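Local coordinates for protein Hcp1 family type VI secretion system effector (PDB 3V4H) that probably assembles into hexameric rings of the Hcp type, thought to stack into the tube of the type VI secretion system and to serve as a secreted effector, at residues L52-D57 / L121-T126; P91-Y96 / P145-R150. One frame throughout, in Å; residues are numbered along the deposited sequence.

Contact 1 (L52-D57 / L121-T126); sequences LAWNWD and LTIKFT
Trp-54 brings the six-membered end of its indole up against one methyl each of Leu-121 and Ile-123, bridging the two antiparallel sheets of the Hcp beta barrel. Trp-54 belongs to the edge strand 53-59 of one sheet, Leu-121 and Ile-123 to a central strand of the other, and no hydrogen bond passes between the segments: this is a hydrophobic core contact made by side chains alone. Along both strands the residues alternate. Trp-54 and Trp-56 face Leu-121, Ile-123 and Phe-125 across the interior, while Asn-55, Thr-122 and Lys-124 lie on the outer sides, where Lys-124 is hydrogen-bonded to Gln-107.

The indole meets its partners obliquely. Trp-54 CH2 lies 4.4 Å from Leu-121 CD2, and the adjoining CZ3 is equally far, 4.4 Å, from Ile-123 CD1. Ile-123 reaches across because CD1 lies anti to CA about the CB-CG1 bond (chi2 169°), which carries it out toward the ring. Phe-108 also meets the Trp-54 ring, with the two planes inclined by about 50°. Trp-56 and Phe-125 stand further apart across the core, and Phe-153 meets both of their rings; Trp-56 NE1 is satisfied by the carbonyl of Ser-78. Strand 53-59, outermost in its sheet within the chain, pairs antiparallel with a strand of a second subunit, so this core lies directly behind an interface of the hexamer. On the far wall, Leu-121 CD2 and Ile-123 CD1 are themselves 4.4 Å apart, side by side where the indole meets them.

Contact 2 (P91-Y96 / P145-R150); sequences PNLLSY and PREEIR
Glu-147 is the first residue of strand 146-152 to meet the helix, its OE2 lying beside Leu-93 CD1. CG stands anti to the backbone N (chi1 163°) and the chain runs straight on from there, so the carboxylate is delivered to the helix rather than folded back on the strand. Though buried, its charge is well provided for: OE2 is hydrogen-bonded to both His-84 NE2 and Ser-90 OG, tying the strand to its neighbour 76-85 and to the start of helix 90-99. The contact with Leu-93 is thus a methyl resting beside an already occupied oxygen.

Glu-148 turns to the other face of the sheet and is held by Arg-150, two places further on. NE and NH2 of Arg-150 both grip the single oxygen Glu-148 OE1, at 2.6 and 2.8 Å, and the carboxylate lies at the guanidinium edge, nearly in its plane.

Ile-149 returns to the helix side and faces Leu-93, with 8.2 Å between their CA atoms. The two side chains cross at about a right angle; their terminal methyls, Leu-93 CD1 and Ile-149 CD1, are modelled too close together, so the exact positions of both are doubtful. Ile-130, His-84 and Ile-36 also touch Leu-93, so the buried leucine packs against the sheet and a loop as well. Around the helix, Pro-91 and Leu-94 pack on Ile-173 and Trp-56 of a third subunit. A short helix laid by one leucine on alternate residues of a barrel strand, and backed by a neighbouring subunit, fits the Hcp fold, a beta barrel flanked by a single helix.

Contacts 1 and 2 have their centres 16 Å apart and share one four-stranded sheet, in which strand 76-85 separates 53-59 from 146-152. Contact 1 joins that sheet to the other wall of the barrel; contact 2 lays the helix on it further from the middle of the chain. They touch directly where Leu-52 CD1 packs 3.7 Å from Arg-146 NH1. The hexamer connects them again between subunits: Leu-94, on the helix of contact 2, packs against Trp-56 of a third subunit, a residue from the 52-57 segment of contact 1 in that copy. Both contacts lie close to subunit interfaces, contact 1 by sheet pairing with a second subunit, contact 2 by helix packing on a third.

Contact 1 (L52-D57 / L121-T126)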
loop_
_atom_site.group_PDB
_atom_site.type_symbol
_atom_site.label_atom_id
_atom_site.label_comp_id
_atom_site.label_asym_id
_atom_site.label_seq_id
_atom_site.Cartn_x
_atom_site.Cartn_y
_atom_site.Cartn_z
ATOM N N LEU A 52 18.719 0.668 16.004
ATOM C CA LEU A 52 17.923 -0.393 15.385
ATOM C C LEU A 52 17.820 -0.188 13.888
ATOM O O LEU A 52 17.703 -1.133 13.145
ATOM C CB LEU A 52 16.503 -0.339 16.006
ATOM C CG LEU A 52 16.393 -0.588 17.535
ATOM C CD1 LEU A 52 14.945 -0.498 18.031
ATOM C CD2 LEU A 52 17.011 -1.932 17.902
ATOM N N ALA A 53 17.856 1.057 13.403
ATOM C CA ALA A 53 17.693 1.269 11.966
ATOM C C ALA A 53 18.069 2.723 11.715
ATOM O O ALA A 53 18.134 3.485 12.698
ATOM C CB ALA A 53 16.194 1.031 11.564
ATOM N N TRP A 54 18.412 3.044 10.481
ATOM C CA TRP A 54 18.821 4.402 10.104
ATOM C C TRP A 54 18.698 4.664 8.652
ATOM O O TRP A 54 18.634 3.756 7.853
ATOM C CB TRP A 54 20.284 4.680 10.532
ATOM C CG TRP A 54 21.285 3.831 9.813
ATOM C CD1 TRP A 54 21.543 2.481 10.005
ATOM C CD2 TRP A 54 22.189 4.235 8.740
ATOM N NE1 TRP A 54 22.505 2.057 9.147
ATOM C CE2 TRP A 54 22.938 3.058 8.371
ATOM C CE3 TRP A 54 22.451 5.415 8.098
ATOM C CZ2 TRP A 54 23.910 3.084 7.366
ATOM C CZ3 TRP A 54 23.438 5.442 7.091
ATOM C CH2 TRP A 54 24.148 4.323 6.750
ATOM N N ASN A 55 18.728 5.940 8.259
ATOM C CA ASN A 55 18.788 6.233 6.879
ATOM C C ASN A 55 19.173 7.695 6.716
ATOM O O ASN A 55 19.151 8.414 7.695
ATOM C CB ASN A 55 17.475 5.902 6.173
ATOM C CG ASN A 55 16.320 6.710 6.716
ATOM O OD1 ASN A 55 16.219 7.913 6.471
ATOM N ND2 ASN A 55 15.457 6.058 7.463
ATOM N N TRP A 56 19.659 8.032 5.525
ATOM C CA TRP A 56 20.206 9.346 5.207
ATOM C C TRP A 56 20.361 9.426 3.726
ATOM O O TRP A 56 20.749 8.432 3.071
ATOM C CB TRP A 56 21.602 9.492 5.834
ATOM C CG TRP A 56 22.103 10.880 5.678
ATOM C CD1 TRP A 56 21.395 12.043 5.892
ATOM C CD2 TRP A 56 23.423 11.317 5.205
ATOM N NE1 TRP A 56 22.168 13.143 5.615
ATOM C CE2 TRP A 56 23.390 12.767 5.181
ATOM C CE3 TRP A 56 24.580 10.670 4.824
ATOM C CZ2 TRP A 56 24.492 13.528 4.794
ATOM C CZ3 TRP A 56 25.681 11.440 4.413
ATOM C CH2 TRP A 56 25.638 12.841 4.421
ATOM N N ASP A 57 20.028 10.557 3.141
ATOM C CA ASP A 57 20.308 10.719 1.709
ATOM C C ASP A 57 20.668 12.097 1.258
ATOM O O ASP A 57 20.429 13.063 1.918
ATOM C CB ASP A 57 19.173 10.236 0.852
ATOM C CG ASP A 57 17.942 10.970 1.103
ATOM O OD1 ASP A 57 17.994 11.798 2.007
ATOM O OD2 ASP A 57 16.935 10.677 0.401
ATOM N N LEU A 121 32.402 1.361 9.357
ATOM C CA LEU A 121 31.892 2.659 8.894
ATOM C C LEU A 121 31.616 3.577 10.071
ATOM O O LEU A 121 30.930 3.206 11.051
ATOM C CB LEU A 121 30.615 2.461 8.083
ATOM C CG LEU A 121 29.859 3.734 7.684
ATOM C CD1 LEU A 121 30.586 4.399 6.545
ATOM C CD2 LEU A 121 28.397 3.490 7.320
ATOM N N THR A 122 32.153 4.775 10.007
ATOM C CA THR A 122 31.894 5.755 11.033
ATOM C C THR A 122 31.470 7.031 10.365
ATOM O O THR A 122 32.060 7.470 9.360
ATOM C CB THR A 122 33.100 5.946 11.967
ATOM O OG1 THR A 122 34.129 6.609 11.260
ATOM C CG2 THR A 122 33.650 4.626 12.466
ATOM N N ILE A 123 30.412 7.632 10.877
ATOM C CA ILE A 123 29.997 8.945 10.390
ATOM C C ILE A 123 29.961 9.847 11.599
ATOM O O ILE A 123 29.336 9.525 12.618
ATOM C CB ILE A 123 28.598 8.960 9.730
ATOM C CG1 ILE A 123 28.506 7.902 8.649
ATOM C CG2 ILE A 123 28.348 10.334 9.083
ATOM C CD1 ILE A 123 27.106 7.632 8.098
ATOM N N LYS A 124 30.668 10.967 11.507
ATOM C CA LYS A 124 30.737 11.882 12.591
ATOM C C LYS A 124 30.062 13.141 12.088
ATOM O O LYS A 124 30.306 13.541 10.967
ATOM C CB LYS A 124 32.191 12.165 12.929
ATOM C CG LYS A 124 33.035 10.928 13.250
ATOM C CD LYS A 124 34.489 11.346 13.511
ATOM C CE LYS A 124 35.466 10.174 13.535
ATOM N NZ LYS A 124 34.902 8.927 14.130
ATOM N N PHE A 125 29.181 13.720 12.898
ATOM C CA PHE A 125 28.479 14.936 12.547
ATOM C C PHE A 125 28.838 16.031 13.544
ATOM O O PHE A 125 29.104 15.741 14.720
ATOM C CB PHE A 125 26.952 14.728 12.545
ATOM C CG PHE A 125 26.503 13.442 11.932
ATOM C CD1 PHE A 125 25.967 13.402 10.651
ATOM C CD2 PHE A 125 26.537 12.265 12.666
ATOM C CE1 PHE A 125 25.510 12.218 10.109
ATOM C CE2 PHE A 125 26.089 11.071 12.120
ATOM C CZ PHE A 125 25.573 11.048 10.836
ATOM N N THR A 126 28.834 17.276 13.060
ATOM C CA THR A 126 29.128 18.447 13.854
ATOM C C THR A 126 27.982 19.434 13.893
ATOM O O THR A 126 27.326 19.659 12.877
ATOM C CB THR A 126 30.318 19.192 13.263
ATOM O OG1 THR A 126 31.448 18.359 13.412
ATOM C CG2 THR A 126 30.580 20.522 13.991
#

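Contact 2 (P91-Y96 / P145-R150)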
loop_
_atom_site.group_PDB
_atom_site.type_symbol
_atom_site.label_atom_id
_atom_site.label_comp_id
_atom_site.label_asym_id
_atom_site.label_seq_id
_atom_site.Cartn_x
_atom_site.Cartn_y
_atom_site.Cartn_z
ATOM N N PRO A 91 14.384 11.153 27.097
ATOM C CA PRO A 91 13.892 12.457 27.559
ATOM C C PRO A 91 14.852 13.639 27.269
ATOM O O PRO A 91 14.392 14.778 27.095
ATOM C CB PRO A 91 13.685 12.267 29.065
ATOM C CG PRO A 91 14.381 11.014 29.425
ATOM C CD PRO A 91 14.775 10.254 28.192
ATOM N N ASN A 92 16.160 13.371 27.223
ATOM C CA ASN A 92 17.150 14.393 26.865
ATOM C C ASN A 92 17.012 14.735 25.386
ATOM O O ASN A 92 17.066 15.899 25.001
ATOM C CB ASN A 92 18.590 13.917 27.162
ATOM C CG ASN A 92 18.981 14.079 28.622
ATOM O OD1 ASN A 92 18.440 14.900 29.314
ATOM N ND2 ASN A 92 19.934 13.286 29.086
ATOM N N LEU A 93 16.812 13.723 24.552
ATOM C CA LEU A 93 16.610 13.964 23.124
ATOM C C LEU A 93 15.365 14.814 22.923
ATOM O O LEU A 93 15.373 15.749 22.145
ATOM C CB LEU A 93 16.491 12.652 22.355
ATOM C CG LEU A 93 17.759 11.823 22.273
ATOM C CD1 LEU A 93 17.465 10.385 21.796
ATOM C CD2 LEU A 93 18.780 12.513 21.373
ATOM N N LEU A 94 14.299 14.508 23.654
ATOM C CA LEU A 94 13.060 15.281 23.535
ATOM C C LEU A 94 13.256 16.751 23.981
ATOM O O LEU A 94 12.780 17.678 23.305
ATOM C CB LEU A 94 11.920 14.602 24.319
ATOM C CG LEU A 94 10.611 15.374 24.397
ATOM C CD1 LEU A 94 10.154 15.768 23.003
ATOM C CD2 LEU A 94 9.564 14.537 25.123
ATOM N N SER A 95 13.953 16.971 25.099
ATOM C CA SER A 95 14.291 18.349 25.535
ATOM C C SER A 95 15.064 19.141 24.470
ATOM O O SER A 95 14.679 20.262 24.150
ATOM C CB SER A 95 15.145 18.365 26.815
ATOM O OG SER A 95 14.509 17.702 27.882
ATOM N N TYR A 96 16.155 18.567 23.950
ATOM C CA TYR A 96 17.029 19.272 22.991
ATOM C C TYR A 96 16.237 19.654 21.759
ATOM O O TYR A 96 16.435 20.732 21.180
ATOM C CB TYR A 96 18.228 18.408 22.560
ATOM C CG TYR A 96 19.422 18.449 23.502
ATOM C CD1 TYR A 96 20.657 18.910 23.070
ATOM C CD2 TYR A 96 19.310 18.009 24.821
ATOM C CE1 TYR A 96 21.755 18.953 23.930
ATOM C CE2 TYR A 96 20.393 18.024 25.678
ATOM C CZ TYR A 96 21.616 18.500 25.230
ATOM O OH TYR A 96 22.678 18.494 26.085
ATOM N N PRO A 145 8.725 -0.134 23.401
ATOM C CA PRO A 145 8.435 0.898 22.439
ATOM C C PRO A 145 9.697 1.492 21.855
ATOM O O PRO A 145 10.783 1.357 22.408
ATOM C CB PRO A 145 7.708 1.947 23.282
ATOM C CG PRO A 145 8.224 1.707 24.657
ATOM C CD PRO A 145 8.193 0.220 24.720
ATOM N N ARG A 146 9.577 2.148 20.721
ATOM C CA ARG A 146 10.767 2.665 20.099
ATOM C C ARG A 146 10.523 4.058 19.626
ATOM O O ARG A 146 9.404 4.513 19.617
ATOM C CB ARG A 146 11.182 1.786 18.953
ATOM C CG ARG A 146 10.224 1.722 17.800
ATOM C CD ARG A 146 10.793 0.732 16.797
ATOM N NE ARG A 146 10.714 -0.642 17.291
ATOM C CZ ARG A 146 11.368 -1.685 16.767
ATOM N NH1 ARG A 146 12.200 -1.521 15.733
ATOM N NH2 ARG A 146 11.199 -2.906 17.283
ATOM N N GLU A 147 11.576 4.703 19.188
ATOM C CA GLU A 147 11.520 6.087 18.849
ATOM C C GLU A 147 12.494 6.372 17.675
ATOM O O GLU A 147 13.585 5.840 17.605
ATOM C CB GLU A 147 11.931 6.816 20.140
ATOM C CG GLU A 147 12.344 8.234 20.047
ATOM C CD GLU A 147 12.643 8.806 21.451
ATOM O OE1 GLU A 147 11.659 9.116 22.159
ATOM O OE2 GLU A 147 13.849 8.916 21.836
ATOM N N GLU A 148 12.025 7.138 16.726
ATOM C CA GLU A 148 12.796 7.569 15.627
ATOM C C GLU A 148 13.236 8.998 15.927
ATOM O O GLU A 148 12.432 9.841 16.374
ATOM C CB GLU A 148 11.971 7.512 14.353
ATOM C CG GLU A 148 12.560 8.370 13.255
ATOM C CD GLU A 148 11.795 8.307 11.958
ATOM O OE1 GLU A 148 11.622 9.426 11.379
ATOM O OE2 GLU A 148 11.397 7.159 11.534
ATOM N N ILE A 149 14.510 9.262 15.650
ATOM C CA ILE A 149 15.137 10.577 15.826
ATOM C C ILE A 149 15.753 10.968 14.479
ATOM O O ILE A 149 16.377 10.108 13.807
ATOM C CB ILE A 149 16.166 10.529 16.962
ATOM C CG1 ILE A 149 15.423 10.439 18.301
ATOM C CG2 ILE A 149 17.055 11.773 16.945
ATOM C CD1 ILE A 149 16.092 9.534 19.299
ATOM N N ARG A 150 15.423 12.188 14.044
ATOM C CA ARG A 150 16.053 12.883 12.939
ATOM C C ARG A 150 16.811 14.103 13.430
ATOM O O ARG A 150 16.382 14.742 14.389
ATOM C CB ARG A 150 15.005 13.395 11.982
ATOM C CG ARG A 150 14.098 12.279 11.562
ATOM C CD ARG A 150 13.293 12.607 10.339
ATOM N NE ARG A 150 12.431 11.470 10.030
ATOM C CZ ARG A 150 11.584 11.429 9.013
ATOM N NH1 ARG A 150 11.471 12.465 8.187
ATOM N NH2 ARG A 150 10.849 10.340 8.825
#